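Local coordinates for protein ribokinase (Cryptococcus neoformans var. grubii serotype A, PDB 6CW5) that probably phosphorylates D-ribose at its O-5 hydroxyl with magnesium-chelated ATP, giving D-ribose 5-phosphate and ADP, and works as a homodimer of the PfkB carbohydrate kinase family, at residues I72-D75 against G76-V79; Y155-A158 against A159-S163; G200-L203 against L204-S208; E217-L220 against Q221-S225; Y236-K239 against N240-I243. One frame throughout, in Å; residues are numbered along the deposited sequence.

In the fold
The five contacts follow one another along the chain, each made by neighbouring turns or a bend. Contact 1 leads from strand 66-73 of the nine-stranded sheet into helix 77-85. Contact 2 lies at the C-terminal end of helix 149-161, contact 3 ends helix 196-205, contact 4 starts helix 220-233, and contact 5 feeds strand 242-246 of the same large sheet. Contacts 1 and 4 are about 42 Å apart between centres, on opposite sides of the chain's centre. Contacts 3 and 5, about 14 Å apart by centres, touch where Phe206 packs on Tyr236 and Phe237, and Leu202 on Phe237. All five lie at helix or strand ends, contact 1 near the predicted ribose site and contact 4 beside Leu247 of the predicted ATP site.

Contact 1: residues I72-D75 against G76-V79; sequences IGDD and GIWV
Gly76 N gives its hydrogen to Gly73 O, 2.9 Å away and with an N-H...O angle of 162°, and this bond turns the chain from strand 66-73 into helix 77-85. The amide comes from above the carbonyl plane, 52° out of it. One residue further on, Ile77 N points at Asp74 O in a weak bond of 3.3 Å. Gly76, at the N-cap position, also supplies a carbonyl that is used inside the new helix, where it accepts from Val79 N at 2.8 Å. Asp75 has its carboxylate turned between the backbone N and the carbonyl carbon (chi1 61°), and the Thr101 hydroxyl is hydrogen-bonded both to Asp75 OD1 and to Gly73 N. The carbonyl of the same aspartate meets the edge of the Trp78 indole, with Asp75 O 3.1 Å from NE1 and near the ring plane.

Apolar atoms close round these bonds. Ile72 CD1 reaches Gly76 O at 3.4 Å, and Ile77 lays CG1 and CD1 against Asp74 O; the two isoleucine side chains come together at 4.3 Å from CD1 of Ile72 to CG1 of Ile77. Both also touch Ile95 of the neighbouring strand. Within the beta-alpha-beta unit 66-96, the turn is therefore fixed mainly by backbone pairs and by Thr101, while the Trp78 indole that follows lies beside Ile23 of the predicted substrate site.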
loop_
_atom_site.group_PDB
_atom_site.type_symbol
_atom_site.label_atom_id
_atom_site.label_comp_id
_atom_site.label_asym_id
_atom_site.label_seq_id
_atom_site.Cartn_x
_atom_site.Cartn_y
_atom_site.Cartn_z
ATOM N N ILE A 72 0.055 -11.274 -12.769
ATOM C CA ILE A 72 0.038 -11.214 -14.229
ATOM C C ILE A 72 -1.400 -11.391 -14.692
ATOM O O ILE A 72 -2.290 -11.759 -13.920
ATOM C CB ILE A 72 0.932 -12.291 -14.881
ATOM C CG1 ILE A 72 0.480 -13.688 -14.421
ATOM C CG2 ILE A 72 2.406 -12.019 -14.535
ATOM C CD1 ILE A 72 1.085 -14.833 -15.256
ATOM N N GLY A 73 -1.614 -11.163 -15.995
ATOM C CA GLY A 73 -2.843 -11.606 -16.611
ATOM C C GLY A 73 -2.676 -12.963 -17.272
ATOM O O GLY A 73 -1.570 -13.497 -17.332
ATOM N N ASP A 74 -3.800 -13.500 -17.770
ATOM C CA ASP A 74 -3.770 -14.745 -18.539
ATOM C C ASP A 74 -2.684 -14.720 -19.605
ATOM O O ASP A 74 -2.048 -15.744 -19.882
ATOM C CB ASP A 74 -5.123 -14.984 -19.215
ATOM C CG ASP A 74 -6.109 -15.712 -18.335
ATOM O OD1 ASP A 74 -5.808 -15.942 -17.149
ATOM O OD2 ASP A 74 -7.197 -16.068 -18.844
ATOM N N ASP A 75 -2.474 -13.557 -20.234
ATOM C CA ASP A 75 -1.562 -13.467 -21.364
ATOM C C ASP A 75 -0.102 -13.556 -20.954
ATOM O O ASP A 75 0.767 -13.635 -21.830
ATOM C CB ASP A 75 -1.814 -12.173 -22.148
ATOM C CG ASP A 75 -1.598 -10.904 -21.327
ATOM O OD1 ASP A 75 -1.428 -10.942 -20.079
ATOM O OD2 ASP A 75 -1.589 -9.828 -21.968
ATOM N N GLY A 76 0.187 -13.566 -19.655
ATOM C CA GLY A 76 1.543 -13.655 -19.168
ATOM C C GLY A 76 1.916 -15.003 -18.613
ATOM O O GLY A 76 3.024 -15.141 -18.060
ATOM N N ILE A 77 1.062 -16.011 -18.731
ATOM C CA ILE A 77 1.370 -17.310 -18.140
ATOM C C ILE A 77 2.681 -17.864 -18.688
ATOM O O ILE A 77 3.441 -18.507 -17.955
ATOM C CB ILE A 77 0.183 -18.270 -18.353
ATOM C CG1 ILE A 77 -0.966 -17.869 -17.424
ATOM C CG2 ILE A 77 0.588 -19.717 -18.108
ATOM C CD1 ILE A 77 -2.325 -18.452 -17.851
ATOM N N TRP A 78 3.008 -17.570 -19.953
ATOM C CA TRP A 78 4.270 -18.053 -20.510
ATOM C C TRP A 78 5.477 -17.461 -19.783
ATOM O O TRP A 78 6.533 -18.102 -19.711
ATOM C CB TRP A 78 4.328 -17.763 -22.019
ATOM C CG TRP A 78 4.344 -16.287 -22.367
ATOM C CD1 TRP A 78 3.267 -15.474 -22.527
ATOM C CD2 TRP A 78 5.500 -15.472 -22.601
ATOM N NE1 TRP A 78 3.677 -14.199 -22.847
ATOM C CE2 TRP A 78 5.045 -14.175 -22.903
ATOM C CE3 TRP A 78 6.876 -15.716 -22.597
ATOM C CZ2 TRP A 78 5.919 -13.118 -23.190
ATOM C CZ3 TRP A 78 7.741 -14.665 -22.894
ATOM C CH2 TRP A 78 7.255 -13.392 -23.189
ATOM N N VAL A 79 5.340 -16.262 -19.217
ATOM C CA VAL A 79 6.412 -15.703 -18.391
ATOM C C VAL A 79 6.464 -16.412 -17.044
ATOM O O VAL A 79 7.546 -16.721 -16.531
ATOM C CB VAL A 79 6.222 -14.189 -18.211
ATOM C CG1 VAL A 79 7.393 -13.586 -17.407
ATOM C CG2 VAL A 79 6.061 -13.496 -19.580
#

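Contact 2: residues Y155-A158 against A159-S163; sequences YLTA and AGQSS
Ser162 OG donates to Ala158 O at 2.6 Å, a short bond near the C-terminal end of helix 149-161, the crossover helix of a beta-alpha-beta unit between strands 140-143 and 167-170. The hydroxyl lies beside its own backbone N, anti to the carbonyl carbon (chi1 -59°), and from there it folds back over the end of the helix. Three regular i to i+4 bonds precede it: Ala159 N to Tyr155 O, Gly160 N to Leu156 O and Gln161 N to Thr157 O, each 2.9 Å long.

At the flanks, the Tyr155 ring packs on Leu16 and Arg18 of strand 15-18, its OH hydrogen-bonded to Asp69 of strand 66-73, and Leu156 packs on Phe184 and His188. Thr157 OG1 is taken by Leu153 O one turn back. That leaves the methyl branch for Gln161: the two side chains run side by side in the same direction, and the extended glutamine lays the face of its amide over the methyl. Its CG also rests on the carbonyl of the threonine, 3.2 Å from Thr157 O. Thr157 CG2 meets that face at nearly equal range, 3.7 Å from both CD and OE1 of Gln161 and 3.8 Å from its NE2.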
loop_
_atom_site.group_PDB
_atom_site.type_symbol
_atom_site.label_atom_id
_atom_site.label_comp_id
_atom_site.label_asym_id
_atom_site.label_seq_id
_atom_site.Cartn_x
_atom_site.Cartn_y
_atom_site.Cartn_z
ATOM N N TYR A 155 5.887 -3.929 2.404
ATOM C CA TYR A 155 6.799 -5.070 2.495
ATOM C C TYR A 155 8.140 -4.662 3.099
ATOM O O TYR A 155 8.702 -5.386 3.935
ATOM C CB TYR A 155 7.033 -5.680 1.117
ATOM C CG TYR A 155 5.910 -6.578 0.644
ATOM C CD1 TYR A 155 4.637 -6.071 0.410
ATOM C CD2 TYR A 155 6.125 -7.938 0.449
ATOM C CE1 TYR A 155 3.610 -6.923 -0.041
ATOM C CE2 TYR A 155 5.123 -8.777 0.000
ATOM C CZ TYR A 155 3.863 -8.259 -0.241
ATOM O OH TYR A 155 2.849 -9.105 -0.674
ATOM N N LEU A 156 8.667 -3.510 2.689
ATOM C CA LEU A 156 9.928 -3.033 3.282
ATOM C C LEU A 156 9.784 -2.799 4.775
ATOM O O LEU A 156 10.678 -3.153 5.570
ATOM C CB LEU A 156 10.375 -1.738 2.590
ATOM C CG LEU A 156 11.595 -1.040 3.225
ATOM C CD1 LEU A 156 12.804 -1.937 3.092
ATOM C CD2 LEU A 156 11.842 0.286 2.513
ATOM N N THR A 157 8.669 -2.209 5.192
ATOM C CA THR A 157 8.462 -1.969 6.624
ATOM C C THR A 157 8.374 -3.277 7.388
ATOM O O THR A 157 8.968 -3.427 8.473
ATOM C CB THR A 157 7.192 -1.133 6.807
ATOM O OG1 THR A 157 7.377 0.124 6.125
ATOM C CG2 THR A 157 6.939 -0.864 8.296
ATOM N N ALA A 158 7.651 -4.251 6.834
ATOM C CA ALA A 158 7.567 -5.556 7.481
ATOM C C ALA A 158 8.938 -6.216 7.564
ATOM O O ALA A 158 9.252 -6.916 8.548
ATOM C CB ALA A 158 6.590 -6.456 6.712
ATOM N N ALA A 159 9.752 -6.032 6.526
ATOM C CA ALA A 159 11.093 -6.595 6.512
ATOM C C ALA A 159 11.947 -5.957 7.600
ATOM O O ALA A 159 12.650 -6.652 8.347
ATOM C CB ALA A 159 11.721 -6.393 5.124
ATOM N N GLY A 160 11.871 -4.631 7.721
ATOM C CA GLY A 160 12.713 -3.941 8.685
ATOM C C GLY A 160 12.269 -4.164 10.102
ATOM O O GLY A 160 13.085 -4.101 11.028
ATOM N N GLN A 161 10.978 -4.445 10.305
ATOM C CA GLN A 161 10.464 -4.671 11.648
ATOM C C GLN A 161 10.439 -6.135 12.049
ATOM O O GLN A 161 10.020 -6.440 13.166
ATOM C CB GLN A 161 9.062 -4.077 11.780
ATOM C CG GLN A 161 9.067 -2.574 11.571
ATOM C CD GLN A 161 7.701 -1.965 11.706
ATOM O OE1 GLN A 161 6.670 -2.639 11.536
ATOM N NE2 GLN A 161 7.672 -0.685 12.011
ATOM N N SER A 162 10.895 -7.038 11.191
ATOM C CA SER A 162 10.988 -8.436 11.576
ATOM C C SER A 162 12.097 -8.642 12.597
ATOM O O SER A 162 12.979 -7.800 12.783
ATOM C CB SER A 162 11.250 -9.331 10.371
ATOM O OG SER A 162 10.208 -9.178 9.426
ATOM N N SER A 163 12.049 -9.804 13.232
ATOM C CA SER A 163 12.949 -10.154 14.328
ATOM C C SER A 163 13.641 -11.458 13.966
ATOM O O SER A 163 13.024 -12.534 14.065
ATOM C CB SER A 163 12.161 -10.295 15.626
ATOM O OG SER A 163 12.951 -9.927 16.735
#

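Contact 3: residues G200-L203 against L204-S208; sequences GDLL and LAFGS
Leu203 O takes the N-H of Ser208 at 2.9 Å, the long-reaching bond of the Schellman motif that closes helix 196-205. Its companion runs from Gly207 N to Leu204 O at 3.3 Å, and Gly207, with a positive phi of 87°, is the C-prime residue that lets the chain turn back.

Ordinary helical bonds lead up to this end: Leu204 N bonds Gly200 O and Ala205 N bonds Asp201 O. Phe206, which has already left helical backbone angles, bonds Leu202 O through its N at 2.9 Å, with a bent N-H...O angle of 132°. That same amide also makes a weak bond to Leu203 O, so it is shared between two carbonyls as the helix gives out.

Among the side chains, Phe206 has its CG beside the backbone N, anti to the carbonyl carbon (chi1 -65°), which brings one ring face over the preceding turn: Leu202 O sits 3.1 Å above the ring plane, offset toward the rim. The methyl CD2 of Leu202 reaches Phe206 CE2 at 4.3 Å. Leu204 folds CB and CG over Gly200 O, while Leu203 CB meets Ser208 CB at 3.9 Å.

Beyond the helix, Ser208 OG is held by Glu230 and by Ala210 N. The polar atoms of the last turn are thus largely engaged: Leu203 O serves a strong and a weak donor, Ala205 O accepts from Arg182 and Phe206 O from Asn234, so the helix end is tied to its surroundings while Leu202 and Phe206 pack on Leu181 of helix 178-183 and Leu231 of helix 220-233, and Leu203 on the latter helix.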
loop_
_atom_site.group_PDB
_atom_site.type_symbol
_atom_site.label_atom_id
_atom_site.label_comp_id
_atom_site.label_asym_id
_atom_site.label_seq_id
_atom_site.Cartn_x
_atom_site.Cartn_y
_atom_site.Cartn_z
ATOM N N GLY A 200 21.828 10.926 -8.444
ATOM C CA GLY A 200 21.559 12.360 -8.530
ATOM C C GLY A 200 20.110 12.712 -8.229
ATOM O O GLY A 200 19.823 13.758 -7.633
ATOM N N ASP A 201 19.172 11.865 -8.655
ATOM C CA ASP A 201 17.760 12.132 -8.356
ATOM C C ASP A 201 17.534 12.200 -6.856
ATOM O O ASP A 201 16.808 13.067 -6.367
ATOM C CB ASP A 201 16.842 11.057 -8.955
ATOM C CG ASP A 201 16.736 11.128 -10.457
ATOM O OD1 ASP A 201 16.867 12.232 -11.026
ATOM O OD2 ASP A 201 16.499 10.059 -11.061
ATOM N N LEU A 202 18.114 11.261 -6.105
ATOM C CA LEU A 202 17.950 11.315 -4.655
ATOM C C LEU A 202 18.604 12.566 -4.082
ATOM O O LEU A 202 18.016 13.272 -3.250
ATOM C CB LEU A 202 18.549 10.074 -3.998
ATOM C CG LEU A 202 17.542 8.942 -3.742
ATOM C CD1 LEU A 202 17.104 8.312 -5.073
ATOM C CD2 LEU A 202 18.222 7.923 -2.820
ATOM N N LEU A 203 19.852 12.826 -4.476
ATOM C CA LEU A 203 20.537 13.994 -3.932
ATOM C C LEU A 203 19.748 15.264 -4.218
ATOM O O LEU A 203 19.619 16.129 -3.346
ATOM C CB LEU A 203 21.957 14.087 -4.511
ATOM C CG LEU A 203 22.915 13.089 -3.854
ATOM C CD1 LEU A 203 24.154 12.949 -4.704
ATOM C CD2 LEU A 203 23.300 13.531 -2.426
ATOM N N LEU A 204 19.204 15.386 -5.439
ATOM C CA LEU A 204 18.426 16.570 -5.792
ATOM C C LEU A 204 17.162 16.660 -4.951
ATOM O O LEU A 204 16.778 17.745 -4.510
ATOM C CB LEU A 204 18.046 16.552 -7.276
ATOM C CG LEU A 204 19.095 16.968 -8.305
ATOM C CD1 LEU A 204 18.564 16.741 -9.721
ATOM C CD2 LEU A 204 19.468 18.419 -8.095
ATOM N N ALA A 205 16.486 15.525 -4.731
ATOM C CA ALA A 205 15.274 15.560 -3.922
ATOM C C ALA A 205 15.597 15.906 -2.477
ATOM O O ALA A 205 14.724 16.404 -1.752
ATOM C CB ALA A 205 14.539 14.209 -4.009
ATOM N N PHE A 206 16.821 15.633 -2.036
ATOM C CA PHE A 206 17.213 15.835 -0.649
ATOM C C PHE A 206 17.904 17.181 -0.447
ATOM O O PHE A 206 18.566 17.393 0.581
ATOM C CB PHE A 206 18.127 14.686 -0.179
ATOM C CG PHE A 206 17.429 13.339 -0.155
ATOM C CD1 PHE A 206 16.041 13.280 -0.299
ATOM C CD2 PHE A 206 18.155 12.167 0.056
ATOM C CE1 PHE A 206 15.377 12.049 -0.278
ATOM C CE2 PHE A 206 17.512 10.936 0.096
ATOM C CZ PHE A 206 16.125 10.886 -0.078
ATOM N N GLY A 207 17.765 18.084 -1.404
ATOM C CA GLY A 207 18.211 19.454 -1.240
ATOM C C GLY A 207 19.655 19.706 -1.610
ATOM O O GLY A 207 20.127 20.848 -1.459
ATOM N N SER A 208 20.359 18.697 -2.107
ATOM C CA SER A 208 21.745 18.858 -2.520
ATOM C C SER A 208 21.808 19.531 -3.882
ATOM O O SER A 208 20.867 19.453 -4.678
ATOM C CB SER A 208 22.422 17.490 -2.566
ATOM O OG SER A 208 23.783 17.575 -2.955
#

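Contact 4: residues E217-L220 against Q221-S225; sequences EDEL and QAKAS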
loop_
_atom_site.group_PDB
_atom_site.type_symbol
_atom_site.label_atom_id
_atom_site.label_comp_id
_atom_site.label_asym_id
_atom_site.label_seq_id
_atom_site.Cartn_x
_atom_site.Cartn_y
_atom_site.Cartn_z
ATOM N N GLU A 217 32.462 11.643 -17.898
ATOM C CA GLU A 217 32.826 10.240 -17.695
ATOM C C GLU A 217 34.138 10.091 -16.925
ATOM O O GLU A 217 34.333 9.086 -16.229
ATOM C CB GLU A 217 32.918 9.514 -19.043
ATOM N N ASP A 218 35.041 11.078 -17.032
ATOM C CA ASP A 218 36.316 11.029 -16.320
ATOM C C ASP A 218 36.181 11.468 -14.868
ATOM O O ASP A 218 36.961 11.024 -14.018
ATOM C CB ASP A 218 37.356 11.904 -17.027
ATOM N N GLU A 219 35.207 12.326 -14.573
ATOM C CA GLU A 219 34.936 12.832 -13.233
ATOM C C GLU A 219 33.895 12.010 -12.493
ATOM O O GLU A 219 33.622 12.274 -11.312
ATOM C CB GLU A 219 34.460 14.274 -13.340
ATOM C CG GLU A 219 34.960 15.194 -12.280
ATOM C CD GLU A 219 35.047 16.615 -12.788
ATOM O OE1 GLU A 219 34.688 16.826 -13.964
ATOM O OE2 GLU A 219 35.469 17.513 -12.027
ATOM N N LEU A 220 33.323 11.008 -13.151
ATOM C CA LEU A 220 32.151 10.340 -12.614
ATOM C C LEU A 220 32.478 9.558 -11.350
ATOM O O LEU A 220 31.737 9.643 -10.365
ATOM C CB LEU A 220 31.547 9.427 -13.677
ATOM C CG LEU A 220 30.251 8.722 -13.264
ATOM C CD1 LEU A 220 29.273 9.686 -12.584
ATOM C CD2 LEU A 220 29.607 8.085 -14.487
ATOM N N GLN A 221 33.580 8.795 -11.352
ATOM C CA GLN A 221 33.937 8.025 -10.161
ATOM C C GLN A 221 34.067 8.949 -8.962
ATOM O O GLN A 221 33.517 8.678 -7.889
ATOM C CB GLN A 221 35.242 7.244 -10.379
ATOM C CG GLN A 221 35.558 6.321 -9.202
ATOM C CD GLN A 221 36.941 5.708 -9.237
ATOM O OE1 GLN A 221 37.627 5.647 -8.203
ATOM N NE2 GLN A 221 37.364 5.222 -10.421
ATOM N N ALA A 222 34.774 10.065 -9.150
ATOM C CA ALA A 222 34.982 11.025 -8.070
ATOM C C ALA A 222 33.667 11.646 -7.603
ATOM O O ALA A 222 33.421 11.743 -6.401
ATOM C CB ALA A 222 35.956 12.119 -8.519
ATOM N N LYS A 223 32.833 12.126 -8.539
ATOM C CA LYS A 223 31.603 12.820 -8.148
ATOM C C LYS A 223 30.596 11.860 -7.553
ATOM O O LYS A 223 29.865 12.213 -6.611
ATOM C CB LYS A 223 30.972 13.522 -9.358
ATOM C CG LYS A 223 31.774 14.658 -9.931
ATOM C CD LYS A 223 31.792 15.843 -9.000
ATOM C CE LYS A 223 32.548 17.000 -9.653
ATOM N NZ LYS A 223 32.400 18.232 -8.840
ATOM N N ALA A 224 30.497 10.650 -8.123
ATOM C CA ALA A 224 29.565 9.677 -7.562
ATOM C C ALA A 224 30.025 9.208 -6.188
ATOM O O ALA A 224 29.186 8.973 -5.311
ATOM C CB ALA A 224 29.400 8.486 -8.511
ATOM N N SER A 225 31.344 9.091 -5.971
ATOM C CA SER A 225 31.833 8.688 -4.647
ATOM C C SER A 225 31.476 9.734 -3.604
ATOM O O SER A 225 30.986 9.404 -2.514
ATOM C CB SER A 225 33.352 8.485 -4.663
ATOM O OG SER A 225 33.704 7.278 -5.299
HETATM O O HOH W 1 35.283 7.784 -13.461
HETATM O O HOH W 2 36.689 10.258 -11.304
#
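Leu220, Glu219 and Lys223 carry most of this contact, the first turn of helix 220-233. Leu220 O accepts from Ala224 N at 2.8 Å, with the donor nearly along the C=O axis, and Glu219 O takes Lys223 N in the same manner at 2.9 Å. The carbonyls of the two residues ahead are linked to helix amides through water: one molecule donates to Glu217 O and accepts from Gln221 N, a second does the same between Asp218 O and Ala222 N, 2.9 Å from that amide. Two water bridges thus continue the i to i+4 pattern ahead of the first direct bonds.

The leucine turns its side chain away from the turn, CG anti to the backbone N (chi1 -177°), and packs on Leu247 of the predicted ATP site; Ala224, whose CB is 4.2 Å from Leu220 CD1, leans on the same residue. Glu219 and Lys223 lie side by side and point the same way. The lysine bends at chi2 (-70°), which swings its chain along the glutamate, with CE 3.8 Å from Glu219 OE2. Their charged ends stay beyond salt-bridge range, at 4.5 Å between OE2 of Glu219 and NZ of Lys223, so any attraction is probably modest. One turn on, Ser225 N and OG reach Gln221 O from opposite faces of its carbonyl plane, OG at 3.0 Å.

Contact 5: residues Y236-K239 against N240-I243; sequences YFSK and NVGI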
loop_
_atom_site.group_PDB
_atom_site.type_symbol
_atom_site.label_atom_id
_atom_site.label_comp_id
_atom_site.label_asym_id
_atom_site.label_seq_id
_atom_site.Cartn_x
_atom_site.Cartn_y
_atom_site.Cartn_z
ATOM N N TYR A 236 17.479 13.437 5.220
ATOM C CA TYR A 236 16.324 12.761 4.632
ATOM C C TYR A 236 16.570 11.278 4.435
ATOM O O TYR A 236 15.608 10.515 4.254
ATOM C CB TYR A 236 15.947 13.364 3.268
ATOM C CG TYR A 236 15.291 14.724 3.297
ATOM C CD1 TYR A 236 13.997 14.886 3.778
ATOM C CD2 TYR A 236 15.953 15.850 2.802
ATOM C CE1 TYR A 236 13.389 16.142 3.799
ATOM C CE2 TYR A 236 15.349 17.113 2.820
ATOM C CZ TYR A 236 14.073 17.245 3.312
ATOM O OH TYR A 236 13.471 18.477 3.334
ATOM N N PHE A 237 17.831 10.857 4.468
ATOM C CA PHE A 237 18.208 9.484 4.159
ATOM C C PHE A 237 18.321 8.740 5.489
ATOM O O PHE A 237 17.668 9.117 6.466
ATOM C CB PHE A 237 19.528 9.492 3.366
ATOM C CG PHE A 237 19.798 8.230 2.561
ATOM C CD1 PHE A 237 18.862 7.749 1.647
ATOM C CD2 PHE A 237 21.006 7.555 2.715
ATOM C CE1 PHE A 237 19.129 6.614 0.888
ATOM C CE2 PHE A 237 21.273 6.402 1.992
ATOM C CZ PHE A 237 20.332 5.922 1.084
ATOM N N SER A 238 19.123 7.685 5.547
ATOM C CA SER A 238 19.423 7.033 6.815
ATOM C C SER A 238 20.868 6.563 6.792
ATOM O O SER A 238 21.333 6.069 5.767
ATOM C CB SER A 238 18.507 5.820 7.039
ATOM O OG SER A 238 18.937 5.035 8.138
ATOM N N LYS A 239 21.555 6.664 7.935
ATOM C CA LYS A 239 22.952 6.221 7.996
ATOM C C LYS A 239 23.088 4.704 7.982
ATOM O O LYS A 239 24.206 4.193 7.905
ATOM C CB LYS A 239 23.614 6.814 9.235
ATOM C CG LYS A 239 23.847 8.333 9.069
ATOM C CD LYS A 239 24.600 8.944 10.249
ATOM C CE LYS A 239 24.821 10.462 10.044
ATOM N NZ LYS A 239 25.339 11.082 11.339
ATOM N N ASN A 240 21.987 3.970 8.038
ATOM C CA ASN A 240 22.083 2.520 8.103
ATOM C C ASN A 240 22.085 1.856 6.722
ATOM O O ASN A 240 22.270 0.641 6.654
ATOM C CB ASN A 240 20.947 2.006 8.974
ATOM C CG ASN A 240 21.088 2.505 10.403
ATOM O OD1 ASN A 240 22.199 2.558 10.924
ATOM N ND2 ASN A 240 19.994 2.923 11.012
ATOM N N VAL A 241 21.950 2.626 5.651
ATOM C CA VAL A 241 21.750 2.098 4.299
ATOM C C VAL A 241 23.096 1.958 3.590
ATOM O O VAL A 241 23.841 2.937 3.478
ATOM C CB VAL A 241 20.813 3.005 3.487
ATOM C CG1 VAL A 241 20.516 2.368 2.102
ATOM C CG2 VAL A 241 19.501 3.276 4.240
ATOM N N GLY A 242 23.416 0.739 3.121
ATOM C CA GLY A 242 24.534 0.582 2.204
ATOM C C GLY A 242 24.122 0.991 0.795
ATOM O O GLY A 242 22.948 0.940 0.430
ATOM N N ILE A 243 25.091 1.435 -0.004
ATOM C CA ILE A 243 24.796 1.949 -1.344
ATOM C C ILE A 243 25.690 1.264 -2.375
ATOM O O ILE A 243 26.913 1.202 -2.205
ATOM C CB ILE A 243 24.971 3.479 -1.429
ATOM C CG1 ILE A 243 23.973 4.183 -0.494
ATOM C CG2 ILE A 243 24.788 3.959 -2.882
ATOM C CD1 ILE A 243 24.403 5.586 -0.022
HETATM O O HOH W 3 23.729 5.450 4.426
#
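A type I beta turn from Ser238 to Val241 brings the chain out of the loop after helix 220-233 and into strand 242-246. Its closing bond, from Val241 N to Ser238 O, is weak at 3.5 Å, and a water braces it by donating to Ser238 O and to Val241 O, the latter at 2.7 Å. A firmer grip comes from the serine side chain: Ser238 OG, set anti to its own amide nitrogen (chi1 169°), accepts the hydrogen of Asn240 N at 3.2 Å in an almost straight line, 169° at the hydrogen. Ser238 is thus bonded at both its oxygens within the bend, while Lys239 and Asn240 occupy the exposed corner.

Under the turn, Phe237 sends its ring toward the start of the strand. Val241 crosses it at about a right angle, with CG1 3.7 Å from Phe237 CZ and CG2 over one face of the ring. Ile243 comes from the opposite direction, its CD1 3.8 Å from Phe237 CE2. Val241 CG2 also touches Ser238 CB, at 3.9 Å. The ring is enclosed further by Phe206, Leu231 and Leu192, and meets Trp186 with the planes at about 45°. Gly242 bonds Ser190, just ahead of strand 191-195, and Leu192 within it. A tight bend seated on an aromatic core residue here delivers strand 242-246, parallel to its neighbour 191-195, to the central sheet of the alpha/beta ribokinase fold.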